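Local atomic coordinates of pyruvate kinase 1 (Trypanosoma brucei brucei, PDB entry 4KCW), a protein that catalyses the last step of glycolysis, moving phosphate from phosphoenolpyruvate to ADP to yield pyruvate and ATP, probably under allosteric control by fructose 2,6-bisphosphate. Residues I237-N242 / M260-D265; C295-L300 / M329-T334; V476-H481 / T493-L498. One frame throughout, in Å; residues are numbered along the deposited sequence.

Contact 1 of 3, residues I237-N242 / M260-D265; sequences ISKIEN and MVARGD. With MG (magnesium ion), chain C; OXL (oxalate ion), chain E.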
loop_
_atom_site.group_PDB
_atom_site.type_symbol
_atom_site.label_atom_id
_atom_site.label_comp_id
_atom_site.label_asym_id
_atom_site.label_seq_id
_atom_site.Cartn_x
_atom_site.Cartn_y
_atom_site.Cartn_z
ATOM N N ILE A 237 -26.125 -12.656 -22.341
ATOM C CA ILE A 237 -26.072 -11.882 -21.124
ATOM C C ILE A 237 -27.199 -12.366 -20.196
ATOM O O ILE A 237 -28.391 -12.231 -20.529
ATOM C CB ILE A 237 -26.280 -10.382 -21.450
ATOM C CG1 ILE A 237 -25.476 -9.990 -22.698
ATOM C CG2 ILE A 237 -25.969 -9.503 -20.252
ATOM C CD1 ILE A 237 -23.989 -9.977 -22.478
ATOM N N SER A 238 -26.832 -12.969 -19.060
ATOM C CA SER A 238 -27.838 -13.452 -18.112
ATOM C C SER A 238 -28.319 -12.320 -17.232
ATOM O O SER A 238 -27.519 -11.582 -16.640
ATOM C CB SER A 238 -27.285 -14.583 -17.251
ATOM O OG SER A 238 -26.795 -15.631 -18.051
ATOM N N LYS A 239 -29.629 -12.177 -17.141
ATOM C CA LYS A 239 -30.213 -11.176 -16.279
ATOM C C LYS A 239 -30.367 -11.737 -14.876
ATOM O O LYS A 239 -30.997 -12.773 -14.702
ATOM C CB LYS A 239 -31.566 -10.762 -16.832
ATOM C CG LYS A 239 -31.471 -10.046 -18.163
ATOM C CD LYS A 239 -32.850 -9.832 -18.781
ATOM C CE LYS A 239 -33.725 -8.921 -17.924
ATOM N NZ LYS A 239 -34.971 -8.543 -18.646
ATOM N N ILE A 240 -29.690 -11.125 -13.897
ATOM C CA ILE A 240 -29.864 -11.493 -12.485
ATOM C C ILE A 240 -30.997 -10.678 -11.873
ATOM O O ILE A 240 -30.996 -9.440 -11.916
ATOM C CB ILE A 240 -28.591 -11.245 -11.649
ATOM C CG1 ILE A 240 -27.382 -11.933 -12.283
ATOM C CG2 ILE A 240 -28.798 -11.726 -10.213
ATOM C CD1 ILE A 240 -27.587 -13.402 -12.504
ATOM N N GLU A 241 -31.959 -11.378 -11.294
ATOM C CA GLU A 241 -33.304 -10.850 -11.155
ATOM C C GLU A 241 -33.997 -11.438 -9.937
ATOM O O GLU A 241 -35.031 -10.948 -9.532
ATOM C CB GLU A 241 -34.134 -11.151 -12.411
ATOM C CG GLU A 241 -33.994 -10.109 -13.481
ATOM C CD GLU A 241 -35.181 -10.061 -14.421
ATOM O OE1 GLU A 241 -35.997 -9.129 -14.280
ATOM O OE2 GLU A 241 -35.234 -10.879 -15.369
ATOM N N ASN A 242 -33.430 -12.494 -9.355
ATOM C CA ASN A 242 -33.992 -13.055 -8.120
ATOM C C ASN A 242 -32.941 -13.560 -7.150
ATOM O O ASN A 242 -31.733 -13.541 -7.438
ATOM C CB ASN A 242 -34.976 -14.171 -8.442
ATOM C CG ASN A 242 -34.398 -15.176 -9.412
ATOM O OD1 ASN A 242 -33.250 -15.589 -9.266
ATOM N ND2 ASN A 242 -35.114 -15.427 -10.506
ATOM N N MET A 260 -26.442 -8.863 -16.812
ATOM C CA MET A 260 -27.179 -7.669 -16.464
ATOM C C MET A 260 -27.692 -7.758 -15.034
ATOM O O MET A 260 -28.262 -8.778 -14.632
ATOM C CB MET A 260 -28.353 -7.483 -17.389
ATOM C CG MET A 260 -29.129 -6.222 -17.088
ATOM S SD MET A 260 -30.691 -6.195 -17.959
ATOM C CE MET A 260 -30.187 -6.306 -19.682
ATOM N N VAL A 261 -27.443 -6.711 -14.258
ATOM C CA VAL A 261 -28.139 -6.524 -13.003
ATOM C C VAL A 261 -29.479 -5.906 -13.282
ATOM O O VAL A 261 -29.578 -4.715 -13.578
ATOM C CB VAL A 261 -27.372 -5.583 -12.067
ATOM C CG1 VAL A 261 -28.025 -5.560 -10.690
ATOM C CG2 VAL A 261 -25.919 -6.000 -11.985
ATOM N N ALA A 262 -30.502 -6.736 -13.268
ATOM C CA ALA A 262 -31.846 -6.319 -13.641
ATOM C C ALA A 262 -32.576 -5.832 -12.407
ATOM O O ALA A 262 -33.320 -6.586 -11.784
ATOM C CB ALA A 262 -32.597 -7.500 -14.265
ATOM N N ARG A 263 -32.354 -4.572 -12.043
ATOM C CA ARG A 263 -32.707 -4.106 -10.715
ATOM C C ARG A 263 -34.200 -4.041 -10.487
ATOM O O ARG A 263 -34.660 -4.191 -9.354
ATOM C CB ARG A 263 -32.044 -2.787 -10.431
ATOM C CG ARG A 263 -30.521 -2.894 -10.515
ATOM C CD ARG A 263 -29.863 -1.628 -10.038
ATOM N NE ARG A 263 -30.356 -0.519 -10.798
ATOM C CZ ARG A 263 -30.000 0.729 -10.583
ATOM N NH1 ARG A 263 -29.156 1.007 -9.596
ATOM N NH2 ARG A 263 -30.526 1.702 -11.312
ATOM N N GLY A 264 -34.958 -3.974 -11.585
ATOM C CA GLY A 264 -36.415 -3.954 -11.536
ATOM C C GLY A 264 -37.014 -5.139 -10.794
ATOM O O GLY A 264 -37.518 -4.984 -9.660
ATOM N N ASP A 265 -36.946 -6.329 -11.399
ATOM C CA ASP A 265 -37.392 -7.546 -10.705
ATOM C C ASP A 265 -36.550 -7.885 -9.453
ATOM O O ASP A 265 -37.084 -8.288 -8.413
ATOM C CB ASP A 265 -37.454 -8.737 -11.666
ATOM C CG ASP A 265 -38.706 -8.706 -12.543
ATOM O OD1 ASP A 265 -38.571 -8.379 -13.751
ATOM O OD2 ASP A 265 -39.831 -8.868 -11.991
HETATM MG MG MG C . -37.368 -8.203 -15.318
HETATM C C1 OXL E . -35.481 -6.079 -16.213
HETATM C C2 OXL E . -35.625 -5.624 -14.742
HETATM O O1 OXL E . -34.684 -5.464 -17.000
HETATM O O2 OXL E . -36.424 -6.299 -14.036
HETATM O O3 OXL E . -36.117 -7.120 -16.507
HETATM O O4 OXL E . -34.914 -4.657 -14.320
HETATM O O HOH W 1 -37.255 -9.960 -16.686
HETATM O O HOH W 2 -38.657 -6.997 -16.133
#
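E241 and D265 reach across the contact to the same magnesium ion, each giving it a single carboxylate oxygen. The two ligand atoms, E241 OE1 and D265 OD1, come within 2.7 Å of each other, a closeness explained by their both binding the metal. Their carboxylate planes are tilted 65° from one another. Oxalate chelates the ion through O3 and, at a longer distance, O2, and two waters complete six ligands. Such a site illustrates how a TIM barrel gathers its metal- and ligand-binding groups at the carboxyl ends of its strands. Oxalate, a familiar mimic of enolpyruvate, is held by more than the metal. K239 NZ donates to its O3 at 2.8 Å. From the first turn of the helix that begins at R263, D265 N meets O2 at 2.7 Å and G264 N meets O4 at 2.8 Å, and the partial positive charge of that helix end would favour the anion.

The second shell fixes these groups. One metal-bound water donates to E241 OE2 at 2.6 Å, while D265 OD2 takes a hydrogen bond from N179 of the mixed sheet. K239 lies alongside M260, its CG 3.9 Å from M260 SD, and a bend at chi3 (64°) carries the amine on to the oxalate; the same NZ also forms a salt bridge with D84 and a hydrogen bond with S212. Beneath them the strands are joined in parallel register: M260 N bonds to S238 O, I240 N to M260 O at 2.8 Å, and A262 N to I240 O.

K239 and M260 face the barrel interior, where both touch F210, whereas I240 turns outward onto helix 249-255. Strands 235-240 and 258-262 are neighbours in the barrel, and R311 of the second subunit binds the carbonyls of R263 and G264.

Contact 2 of 3, residues C295-L300 / M329-T334; sequences CATQML and MLSGET. With OXL (oxalate ion), chain E.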
loop_
_atom_site.group_PDB
_atom_site.type_symbol
_atom_site.label_atom_id
_atom_site.label_comp_id
_atom_site.label_asym_id
_atom_site.label_seq_id
_atom_site.Cartn_x
_atom_site.Cartn_y
_atom_site.Cartn_z
ATOM N N CYS A 295 -25.641 -2.450 -15.915
ATOM C CA CYS A 295 -26.537 -2.016 -14.905
ATOM C C CYS A 295 -27.835 -1.475 -15.520
ATOM O O CYS A 295 -27.797 -0.662 -16.431
ATOM C CB CYS A 295 -25.872 -0.956 -14.067
ATOM S SG CYS A 295 -26.849 -0.530 -12.626
ATOM N N ALA A 296 -28.979 -1.883 -14.970
ATOM C CA ALA A 296 -30.278 -1.608 -15.592
ATOM C C ALA A 296 -31.382 -1.173 -14.604
ATOM O O ALA A 296 -31.423 -1.625 -13.452
ATOM C CB ALA A 296 -30.740 -2.796 -16.416
ATOM N N THR A 297 -32.196 -0.211 -15.049
ATOM C CA THR A 297 -33.590 -0.050 -14.641
ATOM C C THR A 297 -33.820 1.122 -13.689
ATOM O O THR A 297 -33.254 1.176 -12.603
ATOM C CB THR A 297 -34.215 -1.323 -14.071
ATOM O OG1 THR A 297 -34.255 -2.343 -15.094
ATOM C CG2 THR A 297 -35.653 -1.026 -13.584
ATOM N N GLN A 298 -34.658 2.060 -14.121
ATOM C CA GLN A 298 -35.018 3.212 -13.313
ATOM C C GLN A 298 -33.818 4.108 -13.027
ATOM O O GLN A 298 -33.852 4.906 -12.089
ATOM C CB GLN A 298 -35.670 2.786 -12.002
ATOM C CG GLN A 298 -37.010 2.101 -12.156
ATOM C CD GLN A 298 -37.723 1.920 -10.816
ATOM O OE1 GLN A 298 -37.089 1.803 -9.763
ATOM N NE2 GLN A 298 -39.038 1.994 -10.844
ATOM N N MET A 299 -32.794 4.026 -13.874
ATOM C CA MET A 299 -31.605 4.874 -13.726
ATOM C C MET A 299 -31.889 6.376 -13.904
ATOM O O MET A 299 -31.411 7.178 -13.129
ATOM C CB MET A 299 -30.467 4.399 -14.630
ATOM C CG MET A 299 -30.097 2.926 -14.409
ATOM S SD MET A 299 -28.380 2.523 -14.821
ATOM C CE MET A 299 -27.500 3.283 -13.457
ATOM N N LEU A 300 -32.764 6.724 -14.842
ATOM C CA LEU A 300 -33.186 8.125 -15.055
ATOM C C LEU A 300 -34.712 8.221 -15.132
ATOM O O LEU A 300 -35.271 8.927 -15.999
ATOM C CB LEU A 300 -32.562 8.690 -16.337
ATOM C CG LEU A 300 -31.037 8.677 -16.339
ATOM C CD1 LEU A 300 -30.467 9.080 -17.689
ATOM C CD2 LEU A 300 -30.526 9.598 -15.239
ATOM N N MET A 329 -28.180 1.128 -18.775
ATOM C CA MET A 329 -29.339 0.820 -19.597
ATOM C C MET A 329 -30.535 1.763 -19.336
ATOM O O MET A 329 -30.766 2.216 -18.202
ATOM C CB MET A 329 -29.774 -0.608 -19.372
ATOM C CG MET A 329 -30.751 -1.101 -20.413
ATOM S SD MET A 329 -31.016 -2.883 -20.257
ATOM C CE MET A 329 -32.657 -2.895 -19.539
ATOM N N LEU A 330 -31.312 2.010 -20.387
ATOM C CA LEU A 330 -32.567 2.737 -20.265
ATOM C C LEU A 330 -33.691 1.849 -20.716
ATOM O O LEU A 330 -33.547 1.093 -21.693
ATOM C CB LEU A 330 -32.538 3.990 -21.118
ATOM C CG LEU A 330 -31.484 4.975 -20.655
ATOM C CD1 LEU A 330 -31.047 5.865 -21.787
ATOM C CD2 LEU A 330 -32.005 5.790 -19.478
ATOM N N SER A 331 -34.813 1.928 -20.018
ATOM C CA SER A 331 -35.948 1.079 -20.344
ATOM C C SER A 331 -37.181 1.872 -20.764
ATOM O O SER A 331 -37.233 2.370 -21.881
ATOM C CB SER A 331 -36.232 0.092 -19.215
ATOM O OG SER A 331 -35.212 -0.900 -19.207
ATOM N N GLY A 332 -38.137 2.038 -19.853
ATOM C CA GLY A 332 -39.241 2.971 -20.068
ATOM C C GLY A 332 -38.811 4.330 -20.605
ATOM O O GLY A 332 -39.515 4.926 -21.438
ATOM N N GLU A 333 -37.662 4.828 -20.142
ATOM C CA GLU A 333 -37.228 6.196 -20.460
ATOM C C GLU A 333 -37.135 6.443 -21.967
ATOM O O GLU A 333 -37.405 7.548 -22.444
ATOM C CB GLU A 333 -35.868 6.516 -19.814
ATOM C CG GLU A 333 -35.816 6.399 -18.299
ATOM C CD GLU A 333 -35.273 5.049 -17.828
ATOM O OE1 GLU A 333 -35.722 3.996 -18.350
ATOM O OE2 GLU A 333 -34.439 5.045 -16.893
ATOM N N THR A 334 -36.664 5.453 -22.710
ATOM C CA THR A 334 -36.558 5.625 -24.149
ATOM C C THR A 334 -37.664 4.875 -24.916
ATOM O O THR A 334 -38.037 5.269 -26.023
ATOM C CB THR A 334 -35.184 5.191 -24.668
ATOM O OG1 THR A 334 -34.900 3.869 -24.199
ATOM C CG2 THR A 334 -34.097 6.162 -24.203
HETATM C C1 OXL E . -35.481 -6.079 -16.213
HETATM C C2 OXL E . -35.625 -5.624 -14.742
HETATM O O1 OXL E . -34.684 -5.464 -17.000
HETATM O O2 OXL E . -36.424 -6.299 -14.036
HETATM O O3 OXL E . -36.117 -7.120 -16.507
HETATM O O4 OXL E . -34.914 -4.657 -14.320
HETATM O O HOH W 3 -33.000 2.686 -16.610
HETATM O O HOH W 4 -35.311 -2.781 -17.365
HETATM O O HOH W 5 -36.058 1.975 -16.386
#
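E333 and L300 meet where the carboxylate of E333 enters the loop that follows strand 293-296. A sharp bend at chi2 (96°) brings E333 OE2 to L300 N at 3.1 Å, where the oxygen uses the lone pair directed away from its partner oxygen. E333 OE1 receives S331 N at 2.8 Å, this donor standing well above the carboxylate plane. With one oxygen spent on each segment, the group can hardly rotate, a compact example of one acid tying the loop of 295-300 to the start of its own helix. Water reinforces it: one molecule donates to both E333 OE2 and M329 O while accepting from M299 N, and another donates to E333 OE1 while accepting from Q298 N.

The apolar contacts are made by two separate pairs. L300 and L330 meet at an oblique angle, CD1 of L300 lying 4.0 Å from CD2 of L330. M329 instead curls its thioether past A296, its CE resting 3.7 Å from A296 CB and its end approaching the oxalate.

The CB of T297 leaves its backbone away from 329-334, and its OG1 meets the oxalate. T297 OG1 donates to oxalate O4 at 2.5 Å and accepts from a water that also contacts S331 OG and donates to oxalate O1. Polar ends of both segments thus help to line the active site.

Strands 293-296 and 327-330 are adjacent in the barrel and linked by helix 311-323 as a beta-alpha-beta unit. M299 and L300 pack on that helix, L330 on helix 340-357, and Q298 OE1 accepts from R311 N of the second subunit.

Contact 3 of 3, residues V476-H481 / T493-L498; sequences VVVVVH and TRLIYL. With FDP (2,6-di-O-phosphono-beta-D-fructofuranose), chain F.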
loop_
_atom_site.group_PDB
_atom_site.type_symbol
_atom_site.label_atom_id
_atom_site.label_comp_id
_atom_site.label_asym_id
_atom_site.label_seq_id
_atom_site.Cartn_x
_atom_site.Cartn_y
_atom_site.Cartn_z
ATOM N N VAL A 476 1.964 8.835 -29.293
ATOM C CA VAL A 476 2.180 7.428 -29.134
ATOM C C VAL A 476 0.866 6.629 -29.068
ATOM O O VAL A 476 -0.100 7.054 -28.434
ATOM C CB VAL A 476 3.038 7.123 -27.907
ATOM C CG1 VAL A 476 3.189 5.616 -27.765
ATOM C CG2 VAL A 476 4.416 7.783 -28.060
ATOM N N VAL A 477 0.842 5.478 -29.740
ATOM C CA VAL A 477 -0.280 4.549 -29.661
ATOM C C VAL A 477 0.253 3.171 -29.321
ATOM O O VAL A 477 1.365 2.819 -29.731
ATOM C CB VAL A 477 -1.023 4.465 -31.007
ATOM C CG1 VAL A 477 -2.075 3.375 -30.964
ATOM C CG2 VAL A 477 -1.652 5.807 -31.336
ATOM N N VAL A 478 -0.500 2.429 -28.510
ATOM C CA VAL A 478 -0.090 1.108 -28.078
ATOM C C VAL A 478 -0.854 0.059 -28.900
ATOM O O VAL A 478 -2.103 -0.019 -28.852
ATOM C CB VAL A 478 -0.375 0.880 -26.570
ATOM C CG1 VAL A 478 -0.022 -0.537 -26.167
ATOM C CG2 VAL A 478 0.404 1.875 -25.709
ATOM N N VAL A 479 -0.110 -0.681 -29.715
ATOM C CA VAL A 479 -0.677 -1.516 -30.750
ATOM C C VAL A 479 -0.451 -2.990 -30.406
ATOM O O VAL A 479 0.706 -3.421 -30.169
ATOM C CB VAL A 479 0.011 -1.238 -32.085
ATOM C CG1 VAL A 479 -0.510 -2.185 -33.163
ATOM C CG2 VAL A 479 -0.164 0.224 -32.473
ATOM N N VAL A 480 -1.538 -3.763 -30.384
ATOM C CA VAL A 480 -1.501 -5.145 -29.898
ATOM C C VAL A 480 -2.024 -6.077 -30.979
ATOM O O VAL A 480 -3.130 -5.903 -31.459
ATOM C CB VAL A 480 -2.338 -5.294 -28.610
ATOM C CG1 VAL A 480 -2.537 -6.753 -28.247
ATOM C CG2 VAL A 480 -1.653 -4.584 -27.474
ATOM N N HIS A 481 -1.171 -6.978 -31.456
ATOM C CA HIS A 481 -1.615 -8.131 -32.276
ATOM C C HIS A 481 -0.588 -9.235 -32.244
ATOM O O HIS A 481 0.291 -9.245 -31.380
ATOM C CB HIS A 481 -1.883 -7.693 -33.705
ATOM C CG HIS A 481 -0.784 -6.854 -34.305
ATOM N ND1 HIS A 481 0.373 -7.396 -34.782
ATOM C CD2 HIS A 481 -0.722 -5.478 -34.589
ATOM C CE1 HIS A 481 1.167 -6.415 -35.268
ATOM N NE2 HIS A 481 0.483 -5.238 -35.179
ATOM N N THR A 493 3.253 -6.563 -28.539
ATOM C CA THR A 493 2.851 -5.181 -28.279
ATOM C C THR A 493 3.876 -4.265 -28.911
ATOM O O THR A 493 5.068 -4.403 -28.641
ATOM C CB THR A 493 2.897 -4.834 -26.774
ATOM O OG1 THR A 493 2.149 -5.782 -26.009
ATOM C CG2 THR A 493 2.335 -3.420 -26.521
ATOM N N ARG A 494 3.418 -3.274 -29.674
ATOM C CA ARG A 494 4.302 -2.229 -30.152
ATOM C C ARG A 494 3.870 -0.866 -29.611
ATOM O O ARG A 494 2.675 -0.553 -29.549
ATOM C CB ARG A 494 4.314 -2.183 -31.678
ATOM C CG ARG A 494 4.981 -3.360 -32.351
ATOM C CD ARG A 494 4.146 -3.803 -33.542
ATOM N NE ARG A 494 4.407 -2.939 -34.672
ATOM C CZ ARG A 494 3.538 -2.642 -35.618
ATOM N NH1 ARG A 494 3.908 -1.829 -36.595
ATOM N NH2 ARG A 494 2.333 -3.192 -35.626
ATOM N N LEU A 495 4.841 0.004 -29.379
ATOM C CA LEU A 495 4.541 1.408 -29.284
ATOM C C LEU A 495 4.921 2.123 -30.559
ATOM O O LEU A 495 6.084 2.101 -30.968
ATOM C CB LEU A 495 5.253 2.018 -28.109
ATOM C CG LEU A 495 4.455 1.865 -26.830
ATOM C CD1 LEU A 495 4.200 0.364 -26.499
ATOM C CD2 LEU A 495 5.196 2.588 -25.694
ATOM N N ILE A 496 3.982 2.908 -31.058
ATOM C CA ILE A 496 4.011 3.450 -32.423
ATOM C C ILE A 496 3.725 4.965 -32.352
ATOM O O ILE A 496 2.738 5.388 -31.762
ATOM C CB ILE A 496 2.881 2.793 -33.266
ATOM C CG1 ILE A 496 3.169 1.323 -33.460
ATOM C CG2 ILE A 496 2.713 3.485 -34.593
ATOM C CD1 ILE A 496 4.624 1.059 -33.704
ATOM N N TYR A 497 4.538 5.769 -32.999
ATOM C CA TYR A 497 4.159 7.163 -33.200
ATOM C C TYR A 497 3.294 7.258 -34.417
ATOM O O TYR A 497 3.630 6.686 -35.455
ATOM C CB TYR A 497 5.372 8.024 -33.380
ATOM C CG TYR A 497 6.171 8.189 -32.133
ATOM C CD1 TYR A 497 7.345 7.478 -31.951
ATOM C CD2 TYR A 497 5.737 9.012 -31.102
ATOM C CE1 TYR A 497 8.121 7.641 -30.816
ATOM C CE2 TYR A 497 6.511 9.195 -29.958
ATOM C CZ TYR A 497 7.713 8.503 -29.831
ATOM O OH TYR A 497 8.498 8.635 -28.716
ATOM N N LEU A 498 2.116 7.864 -34.265
ATOM C CA LEU A 498 1.282 8.183 -35.415
ATOM C C LEU A 498 2.089 8.952 -36.463
ATOM O O LEU A 498 2.691 9.981 -36.148
ATOM C CB LEU A 498 0.081 9.005 -34.993
ATOM C CG LEU A 498 -1.143 8.240 -34.516
ATOM C CD1 LEU A 498 -2.377 9.102 -34.708
ATOM C CD2 LEU A 498 -1.283 6.926 -35.258
HETATM P P1 FDP F . -4.829 -12.381 -37.244
HETATM O O1P FDP F . -3.699 -11.519 -37.573
HETATM O O2P FDP F . -6.162 -11.906 -37.881
HETATM O O3P FDP F . -4.626 -13.890 -37.666
HETATM O O1 FDP F . -4.005 -15.098 -35.316
HETATM C C1 FDP F . -3.300 -13.841 -35.230
HETATM C C2 FDP F . -4.276 -12.790 -34.675
HETATM O O2 FDP F . -5.190 -12.432 -35.663
HETATM C C3 FDP F . -3.598 -11.567 -34.056
HETATM O O3 FDP F . -3.068 -10.680 -35.047
HETATM C C4 FDP F . -4.804 -10.960 -33.415
HETATM O O4 FDP F . -4.423 -9.931 -32.482
HETATM C C5 FDP F . -5.417 -12.183 -32.710
HETATM O O5 FDP F . -5.041 -13.320 -33.550
HETATM C C6 FDP F . -6.946 -12.040 -32.659
HETATM O O6 FDP F . -7.528 -12.995 -31.762
HETATM P P2 FDP F . -9.017 -12.809 -31.215
HETATM O O4P FDP F . -9.191 -11.585 -30.332
HETATM O O5P FDP F . -9.958 -12.785 -32.508
HETATM O O6P FDP F . -9.423 -14.165 -30.406
#
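V479 N donates to R494 O at 2.8 Å in an almost straight bond, 175° at the hydrogen. The reverse bond, R494 N to V479 O, has the same length, so the two residues form a hydrogen-bonded antiparallel pair. V477 and I496 repeat the pattern with V477 N to I496 O at 2.8 Å and I496 N to V477 O at 2.9 Å. Between these rungs the carbonyls also receive CA-H contacts, as from V478 CA to R494 O.

The two strands form a beta hairpin, and their side chains alternate between its two faces, as in any beta strand. On one face V479 CG2 presses against I496 CG1 at 3.6 Å, and V477 CG2 meets the branch point of L498. The other face carries V476, V478 and V480 with T493, L495 and Y497; there CG1 of V478 touches T493 CG2 at 3.7 Å, while V478 and L495 run alongside each other in the same direction.

R494 runs along V479 and then folds, bent at chi2 and chi3, toward H481. Its NH2 reaches the edge of the imidazole in the ring plane, at 2.8 Å from H481 NE2, but the hydrogen bond is weak because the N-H points poorly, and the two flat groups are inclined by 63°. Beyond the ring, H481 CA lies 3.3 Å from O4 of bound fructose 2,6-bisphosphate, which places this end of the hairpin beside the effector site.

Strand 476-481 also pairs with strand 396-400. Helix 377-392 covers the V476 and L495 face, and helix 455-467 the side of R494 and L498. At the outer edge, T493 and R494 pair antiparallel with a strand of the third subunit, continuing the sheet across the interface.

In the fold
Along the chain the three contacts follow in series. Contacts 1 and 2 share the eight-stranded barrel, their centres 13 Å apart, and meet where strands 258-262 and 293-296 run as neighbours: R263 of contact 1 probably hydrogen-bonds the carbonyls of A296 and T297 in contact 2. Both reach the same oxalate and the same second subunit, so the oxalate site and the subunit interface share the segments that follow these strands. Contact 3 belongs to the alpha/beta domain, its centre 38 Å from that of contact 1 and 37 Å from that of contact 2, and borders a third subunit. An effect of the bound sugar bisphosphate on the oxalate site would have to act over that distance, consistent with allosteric control.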